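Local coordinates for chorismate mutase and shikimate 5-dehydrogenase fusion protein (Clostridium acetobutylicum, PDB 3FBT) that probably catalyses the reversible NADPH-linked reduction of 3-dehydroshikimate to shikimate, through the shikimate dehydrogenase part of a fusion with chorismate mutase, at residues K69-M73 with G87-L92; N184-M190 with I214-V218; C125-G129 with I149-T153; G195-V199 with T220-K224; L174-K178 with V203-F207. All coordinates share one frame; numbering follows the deposited sequence.

Interaction 1. Residues K69-M73 with G87-L92. With SO4 (sulfate ion), chain F.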
# COMPACT_ATOMS: atom_id res chain seq x y z
N LYS A 69 0.26 -20.26 -4.89
CA LYS A 69 -0.49 -20.80 -3.73
C LYS A 69 0.24 -21.90 -2.98
O LYS A 69 0.06 -22.08 -1.76
CB LYS A 69 -1.93 -21.24 -4.13
CG LYS A 69 -2.84 -20.06 -4.40
CD LYS A 69 -4.36 -20.36 -4.13
CE LYS A 69 -4.96 -21.22 -5.20
NZ LYS A 69 -4.12 -21.08 -6.46
N VAL A 70 1.09 -22.63 -3.69
CA VAL A 70 1.96 -23.63 -3.09
C VAL A 70 3.33 -22.97 -2.80
O VAL A 70 3.84 -23.03 -1.71
CB VAL A 70 2.14 -24.77 -4.09
CG1 VAL A 70 3.12 -25.86 -3.55
CG2 VAL A 70 0.75 -25.30 -4.50
N GLU A 71 3.89 -22.28 -3.77
CA GLU A 71 5.24 -21.74 -3.59
C GLU A 71 5.37 -20.83 -2.39
O GLU A 71 6.37 -20.88 -1.66
CB GLU A 71 5.66 -20.96 -4.80
CG GLU A 71 5.79 -21.82 -5.98
CD GLU A 71 6.92 -22.76 -5.76
OE1 GLU A 71 8.07 -22.25 -5.73
OE2 GLU A 71 6.64 -23.98 -5.54
N VAL A 72 4.33 -20.05 -2.14
CA VAL A 72 4.32 -19.13 -1.02
C VAL A 72 4.43 -19.83 0.30
O VAL A 72 4.84 -19.21 1.27
CB VAL A 72 3.06 -18.20 -1.00
CG1 VAL A 72 1.83 -18.97 -0.45
CG2 VAL A 72 3.34 -17.04 -0.15
N MET A 73 4.09 -21.11 0.36
CA MET A 73 4.13 -21.82 1.63
C MET A 73 5.57 -21.83 2.23
O MET A 73 5.76 -21.93 3.44
CB MET A 73 3.54 -23.24 1.46
CG MET A 73 2.00 -23.31 1.11
SD MET A 73 1.45 -25.07 0.90
CE MET A 73 -0.10 -25.22 1.78
N GLY A 87 -3.18 -28.44 0.60
CA GLY A 87 -1.94 -28.23 -0.14
C GLY A 87 -1.77 -26.85 -0.81
O GLY A 87 -1.02 -26.72 -1.76
N ALA A 88 -2.46 -25.80 -0.36
CA ALA A 88 -2.37 -24.52 -1.07
C ALA A 88 -2.87 -23.44 -0.13
O ALA A 88 -3.80 -23.64 0.64
CB ALA A 88 -3.23 -24.51 -2.37
N VAL A 89 -2.26 -22.28 -0.22
CA VAL A 89 -2.61 -21.19 0.68
C VAL A 89 -3.13 -20.11 -0.18
O VAL A 89 -2.48 -19.77 -1.18
CB VAL A 89 -1.34 -20.77 1.50
CG1 VAL A 89 -1.46 -19.36 2.01
CG2 VAL A 89 -1.14 -21.79 2.67
N ASN A 90 -4.31 -19.55 0.11
CA ASN A 90 -4.66 -18.34 -0.67
C ASN A 90 -4.76 -17.09 0.20
O ASN A 90 -5.16 -16.06 -0.31
CB ASN A 90 -6.00 -18.49 -1.41
CG ASN A 90 -7.15 -18.40 -0.46
OD1 ASN A 90 -6.96 -18.69 0.71
ND2 ASN A 90 -8.33 -17.98 -0.91
N THR A 91 -4.42 -17.17 1.49
CA THR A 91 -4.61 -16.01 2.41
C THR A 91 -3.40 -15.93 3.38
O THR A 91 -3.01 -16.95 3.96
CB THR A 91 -5.88 -16.18 3.29
OG1 THR A 91 -7.05 -16.29 2.47
CG2 THR A 91 -6.04 -15.04 4.32
N LEU A 92 -2.80 -14.74 3.53
CA LEU A 92 -1.62 -14.57 4.37
C LEU A 92 -1.93 -13.56 5.47
O LEU A 92 -2.47 -12.53 5.19
CB LEU A 92 -0.41 -14.11 3.57
CG LEU A 92 -0.15 -14.86 2.25
CD1 LEU A 92 1.10 -14.25 1.65
CD2 LEU A 92 0.13 -16.32 2.53
S SO4 F . -0.86 -22.40 -7.80
O1 SO4 F . -2.16 -23.02 -8.08
O2 SO4 F . 0.05 -22.44 -8.96
O3 SO4 F . -1.14 -21.01 -7.49
O4 SO4 F . -0.20 -23.23 -6.82

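Interaction 2. Residues N184-M190 with I214-V218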
# COMPACT_ATOMS: atom_id res chain seq x y z
N ASN A 184 -18.62 -27.55 -11.37
CA ASN A 184 -17.67 -27.12 -12.36
C ASN A 184 -16.51 -26.38 -11.72
O ASN A 184 -16.70 -25.33 -11.12
CB ASN A 184 -18.32 -26.14 -13.30
CG ASN A 184 -17.36 -25.67 -14.32
OD1 ASN A 184 -16.63 -26.49 -14.88
ND2 ASN A 184 -17.30 -24.33 -14.56
N CYS A 185 -15.32 -26.93 -11.83
CA CYS A 185 -14.13 -26.25 -11.37
C CYS A 185 -13.22 -25.84 -12.54
O CYS A 185 -12.10 -25.39 -12.32
CB CYS A 185 -13.38 -27.20 -10.42
SG CYS A 185 -14.12 -27.22 -8.80
N THR A 186 -13.71 -25.99 -13.77
CA THR A 186 -12.94 -25.72 -15.00
C THR A 186 -13.13 -24.30 -15.44
O THR A 186 -14.04 -23.66 -14.99
CB THR A 186 -13.45 -26.57 -16.29
OG1 THR A 186 -14.63 -25.95 -16.84
CG2 THR A 186 -13.75 -27.98 -15.97
N PRO A 187 -12.31 -23.84 -16.41
CA PRO A 187 -12.58 -22.46 -16.92
C PRO A 187 -13.59 -22.32 -18.05
O PRO A 187 -13.84 -21.19 -18.46
CB PRO A 187 -11.20 -21.94 -17.42
CG PRO A 187 -10.39 -23.20 -17.64
CD PRO A 187 -10.89 -24.20 -16.54
N LYS A 188 -14.21 -23.42 -18.48
CA LYS A 188 -15.25 -23.36 -19.52
C LYS A 188 -16.48 -22.73 -18.94
O LYS A 188 -16.94 -23.11 -17.87
CB LYS A 188 -15.61 -24.75 -20.01
CG LYS A 188 -14.43 -25.64 -20.17
CD LYS A 188 -14.69 -26.55 -21.31
CE LYS A 188 -13.37 -27.11 -21.87
NZ LYS A 188 -13.85 -28.20 -22.76
N GLY A 189 -16.99 -21.75 -19.64
CA GLY A 189 -18.16 -21.00 -19.17
C GLY A 189 -17.85 -19.54 -18.81
O GLY A 189 -18.78 -18.71 -18.73
N MET A 190 -16.57 -19.24 -18.54
CA MET A 190 -16.13 -17.85 -18.24
C MET A 190 -15.21 -17.33 -19.29
O MET A 190 -14.52 -18.11 -19.93
CB MET A 190 -15.45 -17.72 -16.86
CG MET A 190 -14.04 -18.29 -16.63
SD MET A 190 -13.37 -17.76 -14.95
CE MET A 190 -13.85 -16.12 -14.94
N ILE A 214 -17.76 -20.40 -11.32
CA ILE A 214 -17.90 -19.18 -12.10
C ILE A 214 -19.09 -18.32 -11.67
O ILE A 214 -20.21 -18.86 -11.44
CB ILE A 214 -18.11 -19.57 -13.54
CG1 ILE A 214 -16.88 -20.40 -14.00
CG2 ILE A 214 -18.44 -18.28 -14.41
CD1 ILE A 214 -17.10 -21.16 -15.33
N TYR A 215 -18.88 -17.00 -11.58
CA TYR A 215 -19.92 -16.02 -11.12
C TYR A 215 -20.11 -14.94 -12.18
O TYR A 215 -20.99 -14.08 -12.07
CB TYR A 215 -19.52 -15.31 -9.79
CG TYR A 215 -18.13 -14.69 -9.83
CD1 TYR A 215 -17.89 -13.44 -10.42
CD2 TYR A 215 -17.06 -15.39 -9.33
CE1 TYR A 215 -16.57 -12.90 -10.49
CE2 TYR A 215 -15.79 -14.89 -9.38
CZ TYR A 215 -15.55 -13.66 -9.95
OH TYR A 215 -14.25 -13.27 -9.97
N ASN A 216 -19.24 -14.90 -13.17
CA ASN A 216 -19.49 -14.00 -14.27
C ASN A 216 -19.12 -14.77 -15.49
O ASN A 216 -17.93 -15.09 -15.65
CB ASN A 216 -18.58 -12.79 -14.18
CG ASN A 216 -18.82 -11.81 -15.29
OD1 ASN A 216 -19.83 -11.90 -16.00
ND2 ASN A 216 -17.90 -10.86 -15.47
N PRO A 217 -20.11 -15.09 -16.35
CA PRO A 217 -21.52 -14.65 -16.28
C PRO A 217 -22.32 -15.28 -15.16
O PRO A 217 -21.90 -16.33 -14.60
CB PRO A 217 -22.10 -15.04 -17.66
CG PRO A 217 -21.13 -16.05 -18.22
CD PRO A 217 -19.79 -15.78 -17.61
N VAL A 218 -23.42 -14.65 -14.76
CA VAL A 218 -24.16 -15.17 -13.59
C VAL A 218 -24.87 -16.48 -13.91
O VAL A 218 -25.20 -17.27 -13.03
CB VAL A 218 -25.14 -14.17 -12.90
CG1 VAL A 218 -24.37 -13.12 -12.08
CG2 VAL A 218 -26.04 -13.52 -13.91

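Interaction 3. Residues C125-G129 with I149-T153. With SO4 (sulfate ion), chain E.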
# COMPACT_ATOMS: atom_id res chain seq x y z
N CYS A 125 -21.00 -37.07 -5.37
CA CYS A 125 -20.51 -35.76 -5.80
C CYS A 125 -19.50 -35.83 -6.93
O CYS A 125 -18.51 -36.57 -6.82
CB CYS A 125 -19.86 -35.08 -4.63
SG CYS A 125 -21.03 -34.79 -3.26
N VAL A 126 -19.77 -35.05 -7.97
CA VAL A 126 -18.95 -35.03 -9.14
C VAL A 126 -18.25 -33.70 -9.40
O VAL A 126 -18.88 -32.69 -9.61
CB VAL A 126 -19.78 -35.47 -10.41
CG1 VAL A 126 -18.96 -35.27 -11.66
CG2 VAL A 126 -20.14 -36.96 -10.24
N VAL A 127 -16.94 -33.72 -9.41
CA VAL A 127 -16.18 -32.49 -9.68
C VAL A 127 -15.59 -32.43 -11.08
O VAL A 127 -14.86 -33.36 -11.52
CB VAL A 127 -15.02 -32.32 -8.65
CG1 VAL A 127 -14.28 -30.97 -8.86
CG2 VAL A 127 -15.49 -32.47 -7.26
N LEU A 128 -15.85 -31.32 -11.78
CA LEU A 128 -15.30 -31.14 -13.11
C LEU A 128 -14.03 -30.31 -13.11
O LEU A 128 -14.04 -29.15 -12.65
CB LEU A 128 -16.30 -30.47 -14.04
CG LEU A 128 -17.72 -31.06 -13.95
CD1 LEU A 128 -18.60 -30.21 -14.88
CD2 LEU A 128 -17.73 -32.49 -14.27
N GLY A 129 -12.96 -30.89 -13.65
CA GLY A 129 -11.61 -30.32 -13.61
C GLY A 129 -10.78 -30.57 -12.36
O GLY A 129 -11.28 -30.82 -11.27
N ILE A 149 -17.11 -39.44 -4.47
CA ILE A 149 -16.55 -38.24 -5.09
C ILE A 149 -15.87 -38.62 -6.40
O ILE A 149 -14.93 -39.36 -6.40
CB ILE A 149 -15.53 -37.56 -4.17
CG1 ILE A 149 -16.26 -36.95 -2.96
CG2 ILE A 149 -14.80 -36.44 -4.92
CD1 ILE A 149 -15.37 -36.79 -1.70
N TYR A 150 -16.37 -38.14 -7.51
CA TYR A 150 -15.68 -38.34 -8.73
C TYR A 150 -14.95 -37.06 -9.09
O TYR A 150 -15.49 -36.00 -8.92
CB TYR A 150 -16.66 -38.73 -9.85
CG TYR A 150 -17.18 -40.14 -9.63
CD1 TYR A 150 -16.54 -41.24 -10.21
CD2 TYR A 150 -18.29 -40.37 -8.81
CE1 TYR A 150 -17.02 -42.55 -9.99
CE2 TYR A 150 -18.78 -41.66 -8.57
CZ TYR A 150 -18.16 -42.74 -9.16
OH TYR A 150 -18.64 -44.01 -8.91
N VAL A 151 -13.76 -37.20 -9.67
CA VAL A 151 -13.04 -36.09 -10.27
C VAL A 151 -12.93 -36.36 -11.73
O VAL A 151 -12.44 -37.40 -12.12
CB VAL A 151 -11.64 -36.02 -9.67
CG1 VAL A 151 -10.80 -34.93 -10.35
CG2 VAL A 151 -11.74 -35.82 -8.09
N VAL A 152 -13.42 -35.44 -12.55
CA VAL A 152 -13.46 -35.72 -13.96
C VAL A 152 -12.48 -34.81 -14.70
O VAL A 152 -12.53 -33.61 -14.54
CB VAL A 152 -14.85 -35.45 -14.57
CG1 VAL A 152 -14.92 -36.04 -15.99
CG2 VAL A 152 -15.99 -35.98 -13.63
N THR A 153 -11.61 -35.41 -15.52
CA THR A 153 -10.46 -34.71 -16.09
C THR A 153 -10.28 -34.96 -17.62
O THR A 153 -10.73 -35.99 -18.19
CB THR A 153 -9.15 -35.20 -15.35
OG1 THR A 153 -7.97 -34.63 -15.94
CG2 THR A 153 -9.02 -36.68 -15.47
S SO4 E . -8.41 -31.06 -16.35
O1 SO4 E . -9.45 -31.59 -17.27
O2 SO4 E . -7.42 -30.60 -17.34
O3 SO4 E . -8.86 -29.88 -15.60
O4 SO4 E . -7.89 -31.99 -15.37

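Interaction 4. Residues G195-V199 with T220-K224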
# COMPACT_ATOMS: atom_id res chain seq x y z
N GLY A 195 -18.96 -19.37 -24.26
CA GLY A 195 -20.06 -20.10 -24.91
C GLY A 195 -19.91 -21.61 -24.82
O GLY A 195 -20.61 -22.35 -25.50
N GLU A 196 -18.98 -22.05 -23.96
CA GLU A 196 -18.70 -23.45 -23.78
C GLU A 196 -19.21 -23.89 -22.44
O GLU A 196 -19.26 -23.13 -21.46
CB GLU A 196 -17.20 -23.74 -23.73
CG GLU A 196 -16.47 -23.82 -25.02
CD GLU A 196 -15.02 -24.15 -24.78
OE1 GLU A 196 -14.76 -25.12 -24.05
OE2 GLU A 196 -14.14 -23.43 -25.29
N SER A 197 -19.49 -25.18 -22.40
CA SER A 197 -19.81 -25.83 -21.19
C SER A 197 -18.78 -26.93 -21.02
O SER A 197 -18.33 -27.50 -22.01
CB SER A 197 -21.18 -26.39 -21.32
OG SER A 197 -21.57 -26.96 -20.14
N PRO A 198 -18.39 -27.27 -19.77
CA PRO A 198 -17.59 -28.48 -19.69
C PRO A 198 -18.36 -29.79 -20.04
O PRO A 198 -17.72 -30.75 -20.43
CB PRO A 198 -17.14 -28.52 -18.21
CG PRO A 198 -18.25 -27.79 -17.49
CD PRO A 198 -18.66 -26.69 -18.44
N VAL A 199 -19.69 -29.87 -19.84
CA VAL A 199 -20.43 -31.11 -20.15
C VAL A 199 -21.73 -30.87 -20.95
O VAL A 199 -22.20 -29.72 -21.07
CB VAL A 199 -20.75 -31.95 -18.87
CG1 VAL A 199 -19.47 -32.36 -18.12
CG2 VAL A 199 -21.57 -31.19 -17.94
N THR A 220 -23.82 -19.37 -16.58
CA THR A 220 -23.08 -20.05 -17.61
C THR A 220 -24.01 -20.99 -18.47
O THR A 220 -25.05 -21.45 -18.01
CB THR A 220 -21.98 -20.90 -16.97
OG1 THR A 220 -22.55 -21.79 -16.01
CG2 THR A 220 -20.91 -20.03 -16.24
N LEU A 221 -23.61 -21.28 -19.69
CA LEU A 221 -24.23 -22.38 -20.45
C LEU A 221 -24.45 -23.56 -19.52
O LEU A 221 -25.55 -24.11 -19.40
CB LEU A 221 -23.35 -22.77 -21.65
CG LEU A 221 -23.97 -23.68 -22.73
CD1 LEU A 221 -25.31 -23.09 -23.26
CD2 LEU A 221 -22.99 -23.91 -23.88
N PHE A 222 -23.39 -23.94 -18.81
CA PHE A 222 -23.51 -25.02 -17.86
C PHE A 222 -24.70 -24.87 -16.92
O PHE A 222 -25.38 -25.88 -16.65
CB PHE A 222 -22.22 -25.17 -17.06
CG PHE A 222 -22.29 -26.13 -15.90
CD1 PHE A 222 -22.27 -27.49 -16.11
CD2 PHE A 222 -22.30 -25.67 -14.58
CE1 PHE A 222 -22.27 -28.34 -15.08
CE2 PHE A 222 -22.26 -26.52 -13.51
CZ PHE A 222 -22.26 -27.88 -13.76
N LEU A 223 -24.92 -23.67 -16.36
CA LEU A 223 -26.03 -23.45 -15.48
C LEU A 223 -27.44 -23.27 -16.14
O LEU A 223 -28.46 -23.65 -15.56
CB LEU A 223 -25.74 -22.28 -14.54
CG LEU A 223 -24.61 -22.48 -13.52
CD1 LEU A 223 -24.48 -21.18 -12.76
CD2 LEU A 223 -24.92 -23.65 -12.54
N LYS A 224 -27.49 -22.68 -17.33
CA LYS A 224 -28.72 -22.65 -18.12
C LYS A 224 -29.23 -24.09 -18.27
O LYS A 224 -30.34 -24.46 -17.78
CB LYS A 224 -28.44 -22.05 -19.50
CG LYS A 224 -29.69 -22.00 -20.38
CD LYS A 224 -29.36 -21.94 -21.83
CE LYS A 224 -28.41 -20.75 -22.16
NZ LYS A 224 -28.62 -20.26 -23.58
O HOH W 1 -20.98 -23.09 -19.18

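Interaction 5. Residues L174-K178 with V203-F207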
# COMPACT_ATOMS: atom_id res chain seq x y z
N LEU A 174 -18.00 -40.22 -17.80
CA LEU A 174 -18.90 -39.47 -16.95
C LEU A 174 -20.26 -39.63 -17.57
O LEU A 174 -21.28 -39.66 -16.88
CB LEU A 174 -18.56 -37.98 -16.94
CG LEU A 174 -19.60 -37.03 -16.31
CD1 LEU A 174 -19.75 -37.33 -14.80
CD2 LEU A 174 -19.21 -35.62 -16.49
N SER A 175 -20.29 -39.67 -18.90
CA SER A 175 -21.56 -39.76 -19.60
C SER A 175 -22.37 -41.03 -19.28
O SER A 175 -23.58 -41.06 -19.53
CB SER A 175 -21.39 -39.50 -21.11
OG SER A 175 -20.99 -40.68 -21.75
N ASN A 176 -21.73 -42.03 -18.69
CA ASN A 176 -22.42 -43.19 -18.12
C ASN A 176 -22.73 -43.08 -16.61
O ASN A 176 -23.20 -44.05 -16.01
CB ASN A 176 -21.58 -44.46 -18.31
CG ASN A 176 -21.18 -44.70 -19.74
OD1 ASN A 176 -22.01 -44.61 -20.64
ND2 ASN A 176 -19.90 -44.99 -19.97
N LEU A 177 -22.45 -41.94 -15.97
CA LEU A 177 -22.62 -41.89 -14.52
C LEU A 177 -23.87 -41.08 -14.08
O LEU A 177 -24.18 -40.05 -14.65
CB LEU A 177 -21.38 -41.39 -13.82
CG LEU A 177 -21.44 -41.96 -12.40
CD1 LEU A 177 -20.41 -43.09 -12.21
CD2 LEU A 177 -21.31 -40.86 -11.33
N LYS A 178 -24.58 -41.55 -13.05
CA LYS A 178 -25.64 -40.68 -12.50
C LYS A 178 -25.27 -40.28 -11.06
O LYS A 178 -24.59 -41.04 -10.34
CB LYS A 178 -27.01 -41.36 -12.64
CG LYS A 178 -28.16 -40.54 -12.15
CD LYS A 178 -29.45 -41.33 -12.34
CE LYS A 178 -29.97 -41.12 -13.74
NZ LYS A 178 -30.96 -40.02 -13.66
N VAL A 203 -25.86 -34.52 -19.61
CA VAL A 203 -25.11 -34.93 -18.40
C VAL A 203 -25.62 -34.16 -17.21
O VAL A 203 -25.89 -34.73 -16.13
CB VAL A 203 -23.58 -34.81 -18.54
CG1 VAL A 203 -22.97 -35.15 -17.22
CG2 VAL A 203 -23.05 -35.78 -19.67
N VAL A 204 -25.77 -32.88 -17.41
CA VAL A 204 -26.26 -32.05 -16.35
C VAL A 204 -27.54 -32.68 -15.84
O VAL A 204 -27.76 -32.74 -14.64
CB VAL A 204 -26.56 -30.65 -16.86
CG1 VAL A 204 -27.04 -29.73 -15.72
CG2 VAL A 204 -25.37 -30.08 -17.60
N ALA A 205 -28.35 -33.21 -16.76
CA ALA A 205 -29.74 -33.64 -16.43
C ALA A 205 -29.82 -34.81 -15.52
O ALA A 205 -30.89 -35.14 -15.04
CB ALA A 205 -30.55 -33.91 -17.70
N LYS A 206 -28.70 -35.44 -15.25
CA LYS A 206 -28.73 -36.59 -14.40
C LYS A 206 -28.39 -36.25 -13.01
O LYS A 206 -28.15 -37.15 -12.23
CB LYS A 206 -27.76 -37.68 -14.87
CG LYS A 206 -27.80 -37.93 -16.35
CD LYS A 206 -26.86 -39.11 -16.58
CE LYS A 206 -26.32 -39.19 -18.03
NZ LYS A 206 -25.83 -40.58 -18.14
N PHE A 207 -28.36 -34.99 -12.64
CA PHE A 207 -27.95 -34.71 -11.24
C PHE A 207 -29.07 -33.94 -10.62
O PHE A 207 -29.91 -33.44 -11.33
CB PHE A 207 -26.63 -33.90 -11.25
CG PHE A 207 -25.46 -34.71 -11.69
CD1 PHE A 207 -24.59 -35.26 -10.77
CD2 PHE A 207 -25.25 -34.97 -13.04
CE1 PHE A 207 -23.53 -36.05 -11.19
CE2 PHE A 207 -24.19 -35.75 -13.45
CZ PHE A 207 -23.35 -36.28 -12.54

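Interaction 1. Residues K69-M73 with G87-L92
Lys69 opens the contact with its backbone carbonyl: O accepts from Val89 N at 2.8 Å, an almost straight bond with 164° at the hydrogen. Its side chain leaves beside the backbone N and runs along the 87-92 segment, CB and CG each 3.3 Å from Val89 O and CD 3.7 Å from Asn90 CB. Bends at the third and fourth torsions (chi3 -75°) then carry NZ back to a bound sulfate, probably from the crystallisation liquor. Lys69 N holds sulfate O3 at 3.0 Å, whereas the NZ bonds are weak; Arg135 is another ligand of the anion. Val70 follows with CG2 lying 3.6 Å from Gly87 O and also touching the sulfate. Further on, Val72 divides its two methyls: CG1 meets Val89 CG1 with the side chains at about a right angle, and CG2 slides past Leu92 CD1. Met73 closes the row, its methyl CE resting 3.7 Å from Val89 CG2 and beside the peptide between Gly87 and Ala88. The amide of Asn90 takes no part in this packing; its OD1 accepts from Thr104 N. Lys69 is the predicted proton acceptor and Asn90 a predicted shikimate ligand. The backbone bond sets Lys69 beside Val89, the residue just before Asn90, on the substrate-binding domain's side of the probable active site.

Interaction 2. Residues N184-M190 with I214-V218
Ile214 reaches from its own loop into the turn formed by residues 184-190, and its side chain carries most of the contact. From CB, the branch CG2 goes to Met190, whose CB lies 3.9 Å away. The other branch starts at CG1, anti to the carbonyl carbon (chi1 -60°), and passes 4.0 Å from Asn184 ND2. An extended second torsion of 166° then drives CD1 into the turn, where this methyl sits 3.2 Å from Lys188 O and 3.3 Å from Asn184 ND2, with the backbone of Gly189 alongside. Pro217, which follows a cis peptide bond, adds its CD at 3.3 Å from Gly189 O. The receiving loop is braced from within. Asn184 OD1 accepts from Thr186 OG1 on a lone pair in the carbonyl plane, and from Thr186 N well above that plane; the latter bond makes an Asx turn. Thr186 OG1 in turn accepts from Lys188 N in an ST turn. Asp212 OD1 takes a bond from Asn184 ND2 and another from Ile214 N, linking both loops through one carboxylate. Pro187 to Met190 form a type II beta turn, and the two loops follow neighbouring parallel strands at their C-terminal ends, the edge where Rossmann-type domains bind their nucleotide.

Interaction 3. Residues C125-G129 with I149-T153
Four backbone hydrogen bonds join Cys125-Gly129 to Ile149-Thr153. Strand 125-128 and its neighbour run parallel, their axes 4.6 Å apart at an angle of 19°. Cys125 O accepts from Tyr150 N, Tyr150 O from Val127 N at 2.7 Å, and Val127 O from Val152 N; just past the strand, Gly129 N adds the last bond, to Val152 O at 2.9 Å. Side chains pack beside this ladder. On the face of Val126, Leu128, Tyr150 and Val152, the tightest pair is Val126 CG1 with Val152 CG2 at 3.6 Å; Leu128 CD2 lies 4.0 Å from the same Val152 methyl, the two side chains running side by side. Val126 CG2 touches Tyr150 CB at 3.9 Å and the near part of the ring, which otherwise extends beyond the strand pair. On the other face, Val127, Ile149 and Val151 pack on Leu138 or Leu141 of helix 134-143, which connects the strands in a beta-alpha-beta crossover. Beyond the ladder, Thr153 OG1 stands anti to the backbone N (chi1 176°) and donates to sulfate O4 at 2.7 Å; the hydroxyl is also bonded to Asn155 N and Thr159 OG1, and Arg154 and Ser130 hold the ion too. Gly129 begins the glycine-rich turn predicted to bind NADP(+). Apolar faces and short backbone N-H...O hydrogen bonds thus fix the strands, leaving polar groups at their ends to hold an anion, consistent with a place for a cofactor phosphate.

Interaction 4. Residues G195-V199 with T220-K224
This is a mixed apolar and water-mediated contact between the loop leading toward helix 201-204 and the first turn of helix 221-228, on one side of the parallel sheet. Leu221 and Phe222 provide the helix side. Leu221 CD2 reaches Gly195 O at 3.3 Å and extends beside Ser197 CB. Phe222, with CG anti to its backbone N (chi1 171°), lays CB against Pro198 CD at 4.1 Å, and its ring edge toward Val199 CG2 at 4.1 Å from CE1. Ser197 OG lies near that ring plane too, 3.6 Å from Phe222 CB, but spends its proton within its own loop, donating to Val199 O at 3.0 Å on a lone pair in the carbonyl plane. Both elements belong to the Rossmann-type nucleotide-binding domain, in which helix 221-228 connects strands 209-212 and 232-234 as a beta-alpha-beta crossover. The start of this helix is capped: Thr220, the N-cap residue, accepts from Leu223 N through OG1 at 3.0 Å, and the same hydroxyl is bonded to Asp212. One water bridges the two segments, donating to Glu196 O at 2.9 Å and accepting from Phe222 N at 2.6 Å, so a first-turn amide is tied to the loop. Deeper in, the Phe222 side chain packs on Leu128 and Ile182 of the sheet.

Interaction 5. Residues L174-K178 with V203-F207
Lys206 stretches across to the 174-178 turn and ends on a backbone oxygen. CG stands anti to the carbonyl carbon (chi1 -45°), and every later torsion is extended, which lets the chain span the distance: CD passes 3.4 Å from Leu177 O, and NZ donates to Ser175 O at 2.7 Å, arriving well above the carbonyl plane. Lys178 approaches from the other segment with a different shape. Straight through its first two torsions, it puts CG 3.4 Å from Lys206 O and 4.0 Å from Lys206 CB, then bends at chi3 (-85°) and chi4. The two NZ atoms remain 6.8 Å apart, so the like charges are not in contact. On the buried side, the branches of Leu174 part: CD2 meets Val203 CG1 at 3.9 Å, while CD1 lies at the edge of the Phe207 ring, 4.4 Å from CZ. Leu174 also packs on Val126 and Leu128 of strand 124-128. Each segment contains a type I beta turn, Leu174 to Leu177 and Val204 to Phe207. The chemistry thus changes from an apolar base against the sheet to a single ammonium-carbonyl bond outside, where the Ser175 carbonyl, just after helix 171-174, probably gains electrostatic stabilisation from the lysine.

How the interactions relate
Interaction 1 stands apart in the substrate-binding domain, its centre about 23 Å from those of interactions 2 and 3, while the other four share the Rossmann-type domain. Interaction 3 is the buried core, held by regular strand bonds; interactions 1, 2, 4 and 5 are partly buried, 4 and 5 as loop-helix contacts beside the sheet, 2 between loops at its strand ends. Leu128 of interaction 3 touches interactions 4 and 5, and its carbonyl probably bonds Cys185 N of interaction 2. Val199 meets Leu174 between interactions 4 and 5, and Val126 meets Phe207 between 3 and 5. Interactions 1 and 3 each hold a sulfate; interaction 5, farthest from the chain centre, is cross-linked by a lysine-to-carbonyl bond, with exposed Lys178 beside it.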